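PDB 5IMU: Tat (Twin-arginine translocation) pathway signal sequence containing protein from Mycobacterium tuberculosis, which is of unknown function but is probably exported in folded form across the cytoplasmic membrane by the twin-arginine translocation pathway. Local coordinates for residues R140-I145 against M190-I195; P126-A131 against A144-A149; T184-W189 against A214-R219; T48-G53 against E172-A177. All blocks are in the same frame, centred on the assembly; numbering follows the deposited sequence.

Contact 1 of 4, residues R140-I145 against M190-I195; sequences RIAQAI and MLLAAI
A142 faces L192 and I195 where helix 140-151 lies against helix 183-199 in the helical bundle of this C-terminal fragment, within the DUF5631 family region. The first shell is entirely apolar. A142 CB, pointing at the other helix, sits 3.8 Å from L192 CD2, and I195 CD1 reaches the same methyl at 4.2 Å, so one small side chain takes two branched ones. A turn further on, I145 CD1 lies 3.9 Å from I195 CG2. No hydrogen bond crosses between the segments, and these four residues are buried.

The helix axes stay 10.9 Å apart at their closest and cross at 43°, and with an alanine on the other side, L192 and I195 supply most of the reach. I195 CG1 stands beside its backbone N (chi1 -64°), with the chain extended beyond it, which carries CD1 out to A142 while CG2 turns to I145. Helix 157-177 closes the next shell: L162 touches I141, L163 touches I195, and I167 touches L192. Helix 203-216 packs on helix 183-199, with H209 against A193 and A194. I145 CG1, held between its backbone N and carbonyl carbon, comes to 4.1 Å from I195 CG2.

Contact 2 of 4, residues P126-A131 against A144-A149; sequences PTLVEA and AIALPA
V129 has CG1 anti to the backbone N (chi1 174°), which places CG2 beside that N, while L147 swings CG out roughly opposite its N (chi1 -160°) and then bends at chi2, 48°. Together these rotations bring V129 CG2 to within 3.7 Å of L147 CD1, methyl against methyl, with the two side chains meeting at a slant. Beside this pair L128 CD2 lies 4.2 Å from A146 CB; the closest CA atoms, of V129 and A146, are 6.3 Å apart.

The contact joins helix 124-133 to helix 140-151, successive helices of the bundle within the DUF5631 family region, without a hydrogen bond between the segments. Helix 140-151 is kinked at this point. P148 has no amide hydrogen, and the N of L147 likewise lacks a bond to the turn before; the helical pattern resumes with A149 N to I145 O at 2.9 Å. L128 and A146 face the interior, where L198 of helix 183-199 touches L128 and I199 touches A149. L147 lies on the outside, exposed, with V129 partly so. On helix 124-133, E130 OE1 forms a salt bridge with R133 NE.

Contact 3 of 4, residues T184-W189 against A214-R219; sequences TAVGDW and AVTTRR
T216 and T217, the two residues that meet helix 183-199 here, both fold their hydroxyls back onto their own helix: T216 OG1 bonds to the carbonyl O of W212, and T217 OG1 to that of Y213. With the hydroxyls bonded back to W212 and Y213, the methyls face across, only in loose contact. T216 CG2 comes to 4.5 Å from V186 CG1, and T217 CG2 lies 4.5 Å from G187 CA. For T217 this follows from chi1 of 63°, which sets OG1 between the backbone N and carbonyl carbon and leaves CG2 beside the N.

G187, having no side chain, presents bare backbone, and its CA stands 6.4 Å from that of T216. Helices 183-199 and 203-216 form a helical hairpin at the end of the chain: they follow each other in sequence, and this contact pairs the beginning of the first with the end of the second. T217 is where the chain leaves helical geometry. D188, its CB turned away from the contact, has a salt bridge from OD1 to R135 NE and a hydrogen bond between OD2 and S137 OG; R135 NH2 also hydrogen-bonds to T184 O. Further along, W189 packs edge-to-face with W54.

Contact 4 of 4, residues T48-G53 against E172-A177; sequences TDLAGG and ESVLKA
Apolar contact across the segments rests on one methyl group: L50 CD1 is 3.8 Å from L175 CD2 and 3.9 Å from V174 CG1. The L50 CB points toward helix 157-177, and CG anti to the backbone N (chi1 179°) extends the chain that way, bringing CD1 to both residues. Its side chain crosses that of L175 at about a right angle and that of V174 at a slant. W189 of helix 183-199 also touches L50 and V174, completing a small buried cluster.

Polar bonds hold the loop itself, which follows strand 44-48 in the sheet of the DUF5632 region. T48 OG1 bonds to the carbonyl O of S32 and takes a weak bond from L50 N at 3.4 Å. Just beyond the helix, Y178 OH bonds to D49 OD1, and H181 NE2 to L50 O. On the helix side E172 OE2 forms a salt bridge with R30 NH2. G52 and G53 both have positive phi, 69° and 120°, and carry the loop away from the helix after L50.

These bonds are consistent with a loop held by polar groups while L50 supplies the apolar contact to helix 157-177 and A51 packs on V186 of helix 183-199, joining sheet domain to helical bundle.

Contacts 1 and 4 are buried throughout; contacts 2 and 3 are partly buried, contact 2 running out to solvent. Contacts 1 and 2 share helix 140-151 and touch through L191 CD2 and A131 CB, 3.9 Å apart. Contacts 1 and 3 share helix 183-199, which also touches contact 2 through L198 and I199. Contact 4 alone spans the two family regions, and it meets contact 3 closely, A185 CB lying 3.6 Å from V174 CG2; contact 2 stays about 16 Å away from it at the nearest atoms. No hydrogen bond crosses any of the four. Branched aliphatic residues and alanines make contacts 1 and 2; contact 3 is the loosest, and in contacts 3 and 4 touching residues also carry polar bonds.

Contact 1 of 4, residues R140-I145 against M190-I195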
loop_
_atom_site.group_PDB
_atom_site.type_symbol
_atom_site.label_atom_id
_atom_site.label_comp_id
_atom_site.label_asym_id
_atom_site.label_seq_id
_atom_site.Cartn_x
_atom_site.Cartn_y
_atom_site.Cartn_z
ATOM N N ARG A 140 1.256 -8.279 -21.409
ATOM C CA ARG A 140 2.334 -9.076 -21.990
ATOM C C ARG A 140 3.665 -8.825 -21.286
ATOM O O ARG A 140 4.482 -9.744 -21.146
ATOM C CB ARG A 140 2.451 -8.784 -23.490
ATOM C CG ARG A 140 3.655 -9.433 -24.165
ATOM C CD ARG A 140 3.665 -9.191 -25.671
ATOM N NE ARG A 140 2.685 -10.022 -26.368
ATOM C CZ ARG A 140 2.349 -9.873 -27.646
ATOM N NH1 ARG A 140 2.906 -8.915 -28.373
ATOM N NH2 ARG A 140 1.448 -10.677 -28.197
ATOM N N ILE A 141 3.900 -7.592 -20.826
ATOM C CA ILE A 141 5.179 -7.271 -20.198
ATOM C C ILE A 141 5.404 -8.121 -18.954
ATOM O O ILE A 141 6.542 -8.499 -18.650
ATOM C CB ILE A 141 5.265 -5.764 -19.881
ATOM C CG1 ILE A 141 6.653 -5.414 -19.347
ATOM C CG2 ILE A 141 4.192 -5.348 -18.876
ATOM C CD1 ILE A 141 7.764 -5.629 -20.347
ATOM N N ALA A 142 4.335 -8.451 -18.227
ATOM C CA ALA A 142 4.481 -9.277 -17.034
ATOM C C ALA A 142 4.941 -10.682 -17.394
ATOM O O ALA A 142 5.840 -11.234 -16.752
ATOM C CB ALA A 142 3.163 -9.321 -16.257
ATOM N N GLN A 143 4.333 -11.282 -18.420
ATOM C CA GLN A 143 4.794 -12.588 -18.876
ATOM C C GLN A 143 6.215 -12.516 -19.416
ATOM O O GLN A 143 6.961 -13.498 -19.341
ATOM C CB GLN A 143 3.853 -13.137 -19.951
ATOM C CG GLN A 143 2.391 -13.244 -19.525
ATOM C CD GLN A 143 2.166 -14.251 -18.409
ATOM O OE1 GLN A 143 2.989 -15.134 -18.173
ATOM N NE2 GLN A 143 1.038 -14.123 -17.717
ATOM N N ALA A 144 6.614 -11.355 -19.940
ATOM C CA ALA A 144 7.895 -11.252 -20.631
ATOM C C ALA A 144 9.071 -11.190 -19.660
ATOM O O ALA A 144 10.130 -11.764 -19.933
ATOM C CB ALA A 144 7.897 -10.029 -21.550
ATOM N N ILE A 145 8.919 -10.499 -18.527
ATOM C CA ILE A 145 10.063 -10.220 -17.668
ATOM C C ILE A 145 9.893 -10.771 -16.258
ATOM O O ILE A 145 10.723 -10.498 -15.392
ATOM C CB ILE A 145 10.377 -8.712 -17.622
ATOM C CG1 ILE A 145 9.251 -7.944 -16.930
ATOM C CG2 ILE A 145 10.621 -8.171 -19.028
ATOM C CD1 ILE A 145 9.620 -6.507 -16.615
ATOM N N MET A 190 -0.870 -5.398 -7.725
ATOM C CA MET A 190 0.103 -5.886 -6.751
ATOM C C MET A 190 1.210 -6.698 -7.417
ATOM O O MET A 190 2.391 -6.531 -7.091
ATOM C CB MET A 190 -0.601 -6.726 -5.684
ATOM C CG MET A 190 -1.522 -5.937 -4.765
ATOM S SD MET A 190 -2.580 -7.013 -3.778
ATOM C CE MET A 190 -3.342 -5.825 -2.677
ATOM N N LEU A 191 0.847 -7.592 -8.344
ATOM C CA LEU A 191 1.855 -8.410 -9.012
ATOM C C LEU A 191 2.798 -7.556 -9.852
ATOM O O LEU A 191 4.015 -7.783 -9.854
ATOM C CB LEU A 191 1.187 -9.471 -9.886
ATOM C CG LEU A 191 0.905 -10.843 -9.269
ATOM C CD1 LEU A 191 0.358 -11.793 -10.328
ATOM C CD2 LEU A 191 2.149 -11.424 -8.612
ATOM N N LEU A 192 2.258 -6.579 -10.582
ATOM C CA LEU A 192 3.115 -5.686 -11.354
ATOM C C LEU A 192 4.027 -4.874 -10.441
ATOM O O LEU A 192 5.194 -4.633 -10.774
ATOM C CB LEU A 192 2.263 -4.763 -12.223
ATOM C CG LEU A 192 1.353 -5.433 -13.255
ATOM C CD1 LEU A 192 0.419 -4.415 -13.893
ATOM C CD2 LEU A 192 2.172 -6.152 -14.319
ATOM N N ALA A 193 3.510 -4.447 -9.285
ATOM C CA ALA A 193 4.321 -3.687 -8.339
ATOM C C ALA A 193 5.467 -4.531 -7.798
ATOM O O ALA A 193 6.570 -4.021 -7.565
ATOM C CB ALA A 193 3.452 -3.168 -7.194
ATOM N N ALA A 194 5.224 -5.828 -7.589
ATOM C CA ALA A 194 6.287 -6.709 -7.118
ATOM C C ALA A 194 7.391 -6.843 -8.159
ATOM O O ALA A 194 8.579 -6.848 -7.819
ATOM C CB ALA A 194 5.713 -8.081 -6.761
ATOM N N ILE A 195 7.016 -6.943 -9.438
ATOM C CA ILE A 195 8.011 -7.060 -10.499
ATOM C C ILE A 195 8.870 -5.802 -10.573
ATOM O O ILE A 195 10.096 -5.879 -10.717
ATOM C CB ILE A 195 7.328 -7.359 -11.847
ATOM C CG1 ILE A 195 6.626 -8.719 -11.798
ATOM C CG2 ILE A 195 8.340 -7.333 -12.979
ATOM C CD1 ILE A 195 5.771 -9.005 -13.013
#

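Contact 2 of 4, residues P126-A131 against A144-A149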
loop_
_atom_site.group_PDB
_atom_site.type_symbol
_atom_site.label_atom_id
_atom_site.label_comp_id
_atom_site.label_asym_id
_atom_site.label_seq_id
_atom_site.Cartn_x
_atom_site.Cartn_y
_atom_site.Cartn_z
ATOM N N PRO A 126 9.862 -18.832 -7.206
ATOM C CA PRO A 126 8.842 -19.719 -7.791
ATOM C C PRO A 126 7.419 -19.280 -7.505
ATOM O O PRO A 126 6.541 -19.464 -8.358
ATOM C CB PRO A 126 9.155 -21.076 -7.145
ATOM C CG PRO A 126 10.617 -21.020 -6.863
ATOM C CD PRO A 126 10.903 -19.589 -6.485
ATOM N N THR A 127 7.164 -18.702 -6.329
ATOM C CA THR A 127 5.818 -18.236 -6.004
ATOM C C THR A 127 5.370 -17.136 -6.961
ATOM O O THR A 127 4.227 -17.143 -7.435
ATOM C CB THR A 127 5.771 -17.737 -4.558
ATOM O OG1 THR A 127 6.050 -18.822 -3.662
ATOM C CG2 THR A 127 4.404 -17.157 -4.228
ATOM N N LEU A 128 6.257 -16.181 -7.255
ATOM C CA LEU A 128 5.900 -15.099 -8.167
ATOM C C LEU A 128 5.671 -15.624 -9.579
ATOM O O LEU A 128 4.724 -15.206 -10.256
ATOM C CB LEU A 128 6.990 -14.021 -8.157
ATOM C CG LEU A 128 6.781 -12.692 -8.899
ATOM C CD1 LEU A 128 7.681 -11.626 -8.295
ATOM C CD2 LEU A 128 7.053 -12.803 -10.397
ATOM N N VAL A 129 6.532 -16.532 -10.042
ATOM C CA VAL A 129 6.405 -17.053 -11.400
ATOM C C VAL A 129 5.111 -17.844 -11.551
ATOM O O VAL A 129 4.435 -17.767 -12.586
ATOM C CB VAL A 129 7.640 -17.899 -11.760
ATOM C CG1 VAL A 129 7.459 -18.568 -13.116
ATOM C CG2 VAL A 129 8.887 -17.030 -11.755
ATOM N N GLU A 130 4.742 -18.614 -10.521
ATOM C CA GLU A 130 3.471 -19.334 -10.550
ATOM C C GLU A 130 2.293 -18.371 -10.584
ATOM O O GLU A 130 1.328 -18.583 -11.328
ATOM C CB GLU A 130 3.359 -20.266 -9.341
ATOM C CG GLU A 130 3.743 -21.712 -9.615
ATOM C CD GLU A 130 2.902 -22.341 -10.709
ATOM O OE1 GLU A 130 3.433 -22.564 -11.817
ATOM O OE2 GLU A 130 1.705 -22.601 -10.461
ATOM N N ALA A 131 2.353 -17.304 -9.783
ATOM C CA ALA A 131 1.266 -16.331 -9.765
ATOM C C ALA A 131 1.076 -15.693 -11.134
ATOM O O ALA A 131 -0.058 -15.496 -11.585
ATOM C CB ALA A 131 1.532 -15.262 -8.706
ATOM N N ALA A 144 6.614 -11.355 -19.940
ATOM C CA ALA A 144 7.895 -11.252 -20.631
ATOM C C ALA A 144 9.071 -11.190 -19.660
ATOM O O ALA A 144 10.130 -11.764 -19.933
ATOM C CB ALA A 144 7.897 -10.029 -21.550
ATOM N N ILE A 145 8.919 -10.499 -18.527
ATOM C CA ILE A 145 10.063 -10.220 -17.668
ATOM C C ILE A 145 9.893 -10.771 -16.258
ATOM O O ILE A 145 10.723 -10.498 -15.392
ATOM C CB ILE A 145 10.377 -8.712 -17.622
ATOM C CG1 ILE A 145 9.251 -7.944 -16.930
ATOM C CG2 ILE A 145 10.621 -8.171 -19.028
ATOM C CD1 ILE A 145 9.620 -6.507 -16.615
ATOM N N ALA A 146 8.835 -11.545 -16.002
ATOM C CA ALA A 146 8.671 -12.139 -14.677
ATOM C C ALA A 146 9.867 -13.017 -14.320
ATOM O O ALA A 146 10.490 -12.838 -13.268
ATOM C CB ALA A 146 7.375 -12.947 -14.613
ATOM N N LEU A 147 10.202 -13.962 -15.200
ATOM C CA LEU A 147 11.333 -14.854 -14.912
ATOM C C LEU A 147 12.657 -14.120 -14.951
ATOM O O LEU A 147 13.490 -14.346 -14.041
ATOM C CB LEU A 147 11.296 -16.046 -15.874
ATOM C CG LEU A 147 12.074 -17.303 -15.482
ATOM C CD1 LEU A 147 11.775 -17.695 -14.047
ATOM C CD2 LEU A 147 11.714 -18.437 -16.425
ATOM N N PRO A 148 12.963 -13.254 -15.929
ATOM C CA PRO A 148 14.204 -12.468 -15.847
ATOM C C PRO A 148 14.330 -11.650 -14.572
ATOM O O PRO A 148 15.437 -11.526 -14.035
ATOM C CB PRO A 148 14.130 -11.574 -17.089
ATOM C CG PRO A 148 13.356 -12.372 -18.067
ATOM C CD PRO A 148 12.313 -13.095 -17.251
ATOM N N ALA A 149 13.228 -11.083 -14.075
ATOM C CA ALA A 149 13.290 -10.319 -12.833
ATOM C C ALA A 149 13.652 -11.214 -11.654
ATOM O O ALA A 149 14.453 -10.829 -10.793
ATOM C CB ALA A 149 11.958 -9.612 -12.579
#

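Contact 3 of 4, residues T184-W189 against A214-R219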
loop_
_atom_site.group_PDB
_atom_site.type_symbol
_atom_site.label_atom_id
_atom_site.label_comp_id
_atom_site.label_asym_id
_atom_site.label_seq_id
_atom_site.Cartn_x
_atom_site.Cartn_y
_atom_site.Cartn_z
ATOM N N THR A 184 -9.830 -8.239 -8.480
ATOM C CA THR A 184 -9.064 -8.813 -9.580
ATOM C C THR A 184 -8.040 -7.817 -10.113
ATOM O O THR A 184 -6.854 -8.139 -10.250
ATOM C CB THR A 184 -10.018 -9.257 -10.691
ATOM O OG1 THR A 184 -10.546 -10.553 -10.384
ATOM C CG2 THR A 184 -9.306 -9.291 -12.040
ATOM N N ALA A 185 -8.485 -6.594 -10.417
ATOM C CA ALA A 185 -7.570 -5.582 -10.932
ATOM C C ALA A 185 -6.565 -5.143 -9.875
ATOM O O ALA A 185 -5.423 -4.808 -10.211
ATOM C CB ALA A 185 -8.354 -4.379 -11.455
ATOM N N VAL A 186 -6.964 -5.139 -8.602
ATOM C CA VAL A 186 -6.027 -4.803 -7.535
ATOM C C VAL A 186 -4.919 -5.847 -7.452
ATOM O O VAL A 186 -3.741 -5.512 -7.280
ATOM C CB VAL A 186 -6.773 -4.658 -6.195
ATOM C CG1 VAL A 186 -5.787 -4.480 -5.053
ATOM C CG2 VAL A 186 -7.741 -3.486 -6.251
ATOM N N GLY A 187 -5.279 -7.126 -7.578
ATOM C CA GLY A 187 -4.271 -8.172 -7.574
ATOM C C GLY A 187 -3.255 -8.003 -8.688
ATOM O O GLY A 187 -2.053 -8.180 -8.475
ATOM N N ASP A 188 -3.723 -7.654 -9.888
ATOM C CA ASP A 188 -2.808 -7.371 -10.992
ATOM C C ASP A 188 -1.872 -6.219 -10.645
ATOM O O ASP A 188 -0.665 -6.281 -10.906
ATOM C CB ASP A 188 -3.603 -7.054 -12.258
ATOM C CG ASP A 188 -4.272 -8.278 -12.853
ATOM O OD1 ASP A 188 -4.254 -9.348 -12.206
ATOM O OD2 ASP A 188 -4.822 -8.173 -13.970
ATOM N N TRP A 189 -2.424 -5.147 -10.070
ATOM C CA TRP A 189 -1.618 -4.024 -9.598
ATOM C C TRP A 189 -0.522 -4.494 -8.647
ATOM O O TRP A 189 0.634 -4.070 -8.750
ATOM C CB TRP A 189 -2.543 -3.007 -8.920
ATOM C CG TRP A 189 -1.957 -1.659 -8.610
ATOM C CD1 TRP A 189 -0.677 -1.235 -8.831
ATOM C CD2 TRP A 189 -2.649 -0.557 -8.012
ATOM N NE1 TRP A 189 -0.533 0.067 -8.407
ATOM C CE2 TRP A 189 -1.730 0.505 -7.900
ATOM C CE3 TRP A 189 -3.959 -0.366 -7.561
ATOM C CZ2 TRP A 189 -2.080 1.740 -7.353
ATOM C CZ3 TRP A 189 -4.304 0.859 -7.022
ATOM C CH2 TRP A 189 -3.368 1.896 -6.923
ATOM N N ALA A 214 -1.209 -12.613 -2.236
ATOM C CA ALA A 214 -1.716 -13.929 -1.852
ATOM C C ALA A 214 -3.008 -13.820 -1.053
ATOM O O ALA A 214 -3.960 -14.571 -1.295
ATOM C CB ALA A 214 -0.656 -14.687 -1.053
ATOM N N VAL A 215 -3.061 -12.901 -0.086
ATOM C CA VAL A 215 -4.277 -12.748 0.706
ATOM C C VAL A 215 -5.374 -12.041 -0.077
ATOM O O VAL A 215 -6.560 -12.249 0.208
ATOM C CB VAL A 215 -4.002 -11.996 2.021
ATOM C CG1 VAL A 215 -3.005 -12.767 2.873
ATOM C CG2 VAL A 215 -3.508 -10.580 1.747
ATOM N N THR A 216 -5.011 -11.228 -1.070
ATOM C CA THR A 216 -6.023 -10.529 -1.854
ATOM C C THR A 216 -6.744 -11.480 -2.803
ATOM O O THR A 216 -7.947 -11.326 -3.046
ATOM C CB THR A 216 -5.380 -9.380 -2.629
ATOM O OG1 THR A 216 -4.662 -8.539 -1.720
ATOM C CG2 THR A 216 -6.441 -8.549 -3.335
ATOM N N THR A 217 -6.034 -12.471 -3.340
ATOM C CA THR A 217 -6.584 -13.388 -4.327
ATOM C C THR A 217 -7.016 -14.718 -3.724
ATOM O O THR A 217 -7.340 -15.648 -4.469
ATOM C CB THR A 217 -5.565 -13.637 -5.441
ATOM O OG1 THR A 217 -4.403 -14.276 -4.894
ATOM C CG2 THR A 217 -5.159 -12.325 -6.094
ATOM N N ARG A 218 -7.024 -14.832 -2.400
ATOM C CA ARG A 218 -7.394 -16.088 -1.763
ATOM C C ARG A 218 -8.859 -16.420 -2.005
ATOM O O ARG A 218 -9.723 -15.540 -2.012
ATOM C CB ARG A 218 -7.111 -16.033 -0.257
ATOM C CG ARG A 218 -5.844 -16.793 0.107
ATOM C CD ARG A 218 -5.535 -16.839 1.594
ATOM N NE ARG A 218 -4.726 -18.030 1.895
ATOM C CZ ARG A 218 -5.210 -19.214 2.262
ATOM N NH1 ARG A 218 -6.518 -19.389 2.423
ATOM N NH2 ARG A 218 -4.375 -20.213 2.488
ATOM N N ARG A 219 -9.134 -17.704 -2.200
ATOM C CA ARG A 219 -10.497 -18.197 -2.325
ATOM C C ARG A 219 -11.127 -18.325 -0.939
ATOM O O ARG A 219 -10.493 -18.060 0.086
ATOM C CB ARG A 219 -10.512 -19.531 -3.073
ATOM C CG ARG A 219 -10.402 -19.397 -4.582
ATOM C CD ARG A 219 -9.995 -20.718 -5.223
ATOM N NE ARG A 219 -8.620 -20.678 -5.716
ATOM C CZ ARG A 219 -8.288 -20.481 -6.987
ATOM N NH1 ARG A 219 -9.234 -20.312 -7.901
ATOM N NH2 ARG A 219 -7.012 -20.458 -7.348
#

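Contact 4 of 4, residues T48-G53 against E172-A177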
loop_
_atom_site.group_PDB
_atom_site.type_symbol
_atom_site.label_atom_id
_atom_site.label_comp_id
_atom_site.label_asym_id
_atom_site.label_seq_id
_atom_site.Cartn_x
_atom_site.Cartn_y
_atom_site.Cartn_z
ATOM N N THR A 48 -5.813 2.272 4.551
ATOM C CA THR A 48 -6.846 2.629 3.593
ATOM C C THR A 48 -7.687 1.383 3.351
ATOM O O THR A 48 -7.235 0.259 3.583
ATOM C CB THR A 48 -6.268 3.144 2.265
ATOM O OG1 THR A 48 -7.334 3.373 1.334
ATOM C CG2 THR A 48 -5.301 2.128 1.675
ATOM N N ASP A 49 -8.922 1.580 2.895
ATOM C CA ASP A 49 -9.807 0.456 2.620
ATOM C C ASP A 49 -9.743 0.004 1.165
ATOM O O ASP A 49 -10.627 -0.733 0.713
ATOM C CB ASP A 49 -11.247 0.799 3.014
ATOM C CG ASP A 49 -11.826 1.952 2.211
ATOM O OD1 ASP A 49 -11.077 2.616 1.462
ATOM O OD2 ASP A 49 -13.046 2.196 2.331
ATOM N N LEU A 50 -8.711 0.427 0.430
ATOM C CA LEU A 50 -8.567 0.027 -0.967
ATOM C C LEU A 50 -8.505 -1.490 -1.107
ATOM O O LEU A 50 -9.151 -2.066 -1.990
ATOM C CB LEU A 50 -7.318 0.675 -1.567
ATOM C CG LEU A 50 -6.960 0.358 -3.023
ATOM C CD1 LEU A 50 -8.030 0.866 -3.982
ATOM C CD2 LEU A 50 -5.598 0.941 -3.378
ATOM N N ALA A 51 -7.742 -2.157 -0.239
ATOM C CA ALA A 51 -7.593 -3.605 -0.327
ATOM C C ALA A 51 -7.116 -4.222 0.984
ATOM O O ALA A 51 -6.018 -4.782 1.045
ATOM C CB ALA A 51 -6.627 -3.970 -1.457
ATOM N N GLY A 52 -7.930 -4.121 2.034
ATOM C CA GLY A 52 -7.693 -4.840 3.274
ATOM C C GLY A 52 -6.507 -4.393 4.099
ATOM O O GLY A 52 -6.126 -5.103 5.035
ATOM N N GLY A 53 -5.914 -3.241 3.798
ATOM C CA GLY A 53 -4.751 -2.750 4.519
ATOM C C GLY A 53 -3.520 -2.550 3.662
ATOM O O GLY A 53 -2.519 -2.001 4.151
ATOM N N GLU A 172 -4.901 3.791 -12.341
ATOM C CA GLU A 172 -5.987 4.686 -12.724
ATOM C C GLU A 172 -7.286 3.923 -12.952
ATOM O O GLU A 172 -8.367 4.419 -12.615
ATOM C CB GLU A 172 -5.592 5.478 -13.969
ATOM C CG GLU A 172 -4.489 6.481 -13.699
ATOM C CD GLU A 172 -4.871 7.459 -12.606
ATOM O OE1 GLU A 172 -5.821 8.241 -12.818
ATOM O OE2 GLU A 172 -4.246 7.432 -11.524
ATOM N N SER A 173 -7.203 2.723 -13.527
ATOM C CA SER A 173 -8.398 1.898 -13.683
ATOM C C SER A 173 -9.040 1.608 -12.332
ATOM O O SER A 173 -10.256 1.756 -12.162
ATOM C CB SER A 173 -8.046 0.596 -14.401
ATOM O OG SER A 173 -9.185 -0.240 -14.530
ATOM N N VAL A 174 -8.229 1.216 -11.350
ATOM C CA VAL A 174 -8.762 0.830 -10.047
ATOM C C VAL A 174 -9.311 2.044 -9.307
ATOM O O VAL A 174 -10.431 2.018 -8.783
ATOM C CB VAL A 174 -7.682 0.110 -9.222
ATOM C CG1 VAL A 174 -8.069 0.076 -7.752
ATOM C CG2 VAL A 174 -7.475 -1.298 -9.744
ATOM N N LEU A 175 -8.531 3.126 -9.248
ATOM C CA LEU A 175 -8.931 4.273 -8.443
ATOM C C LEU A 175 -10.110 5.026 -9.044
ATOM O O LEU A 175 -10.836 5.699 -8.306
ATOM C CB LEU A 175 -7.743 5.213 -8.236
ATOM C CG LEU A 175 -6.612 4.552 -7.444
ATOM C CD1 LEU A 175 -5.549 5.558 -7.060
ATOM C CD2 LEU A 175 -7.163 3.842 -6.216
ATOM N N LYS A 176 -10.328 4.919 -10.355
ATOM C CA LYS A 176 -11.526 5.506 -10.943
ATOM C C LYS A 176 -12.758 4.644 -10.694
ATOM O O LYS A 176 -13.876 5.170 -10.633
ATOM C CB LYS A 176 -11.318 5.731 -12.443
ATOM C CG LYS A 176 -10.352 6.872 -12.763
ATOM C CD LYS A 176 -9.987 6.907 -14.243
ATOM C CE LYS A 176 -9.069 8.080 -14.568
ATOM N NZ LYS A 176 -9.730 9.396 -14.337
ATOM N N ALA A 177 -12.578 3.329 -10.537
ATOM C CA ALA A 177 -13.706 2.452 -10.246
ATOM C C ALA A 177 -14.052 2.439 -8.763
ATOM O O ALA A 177 -15.192 2.121 -8.402
ATOM C CB ALA A 177 -13.408 1.033 -10.731
#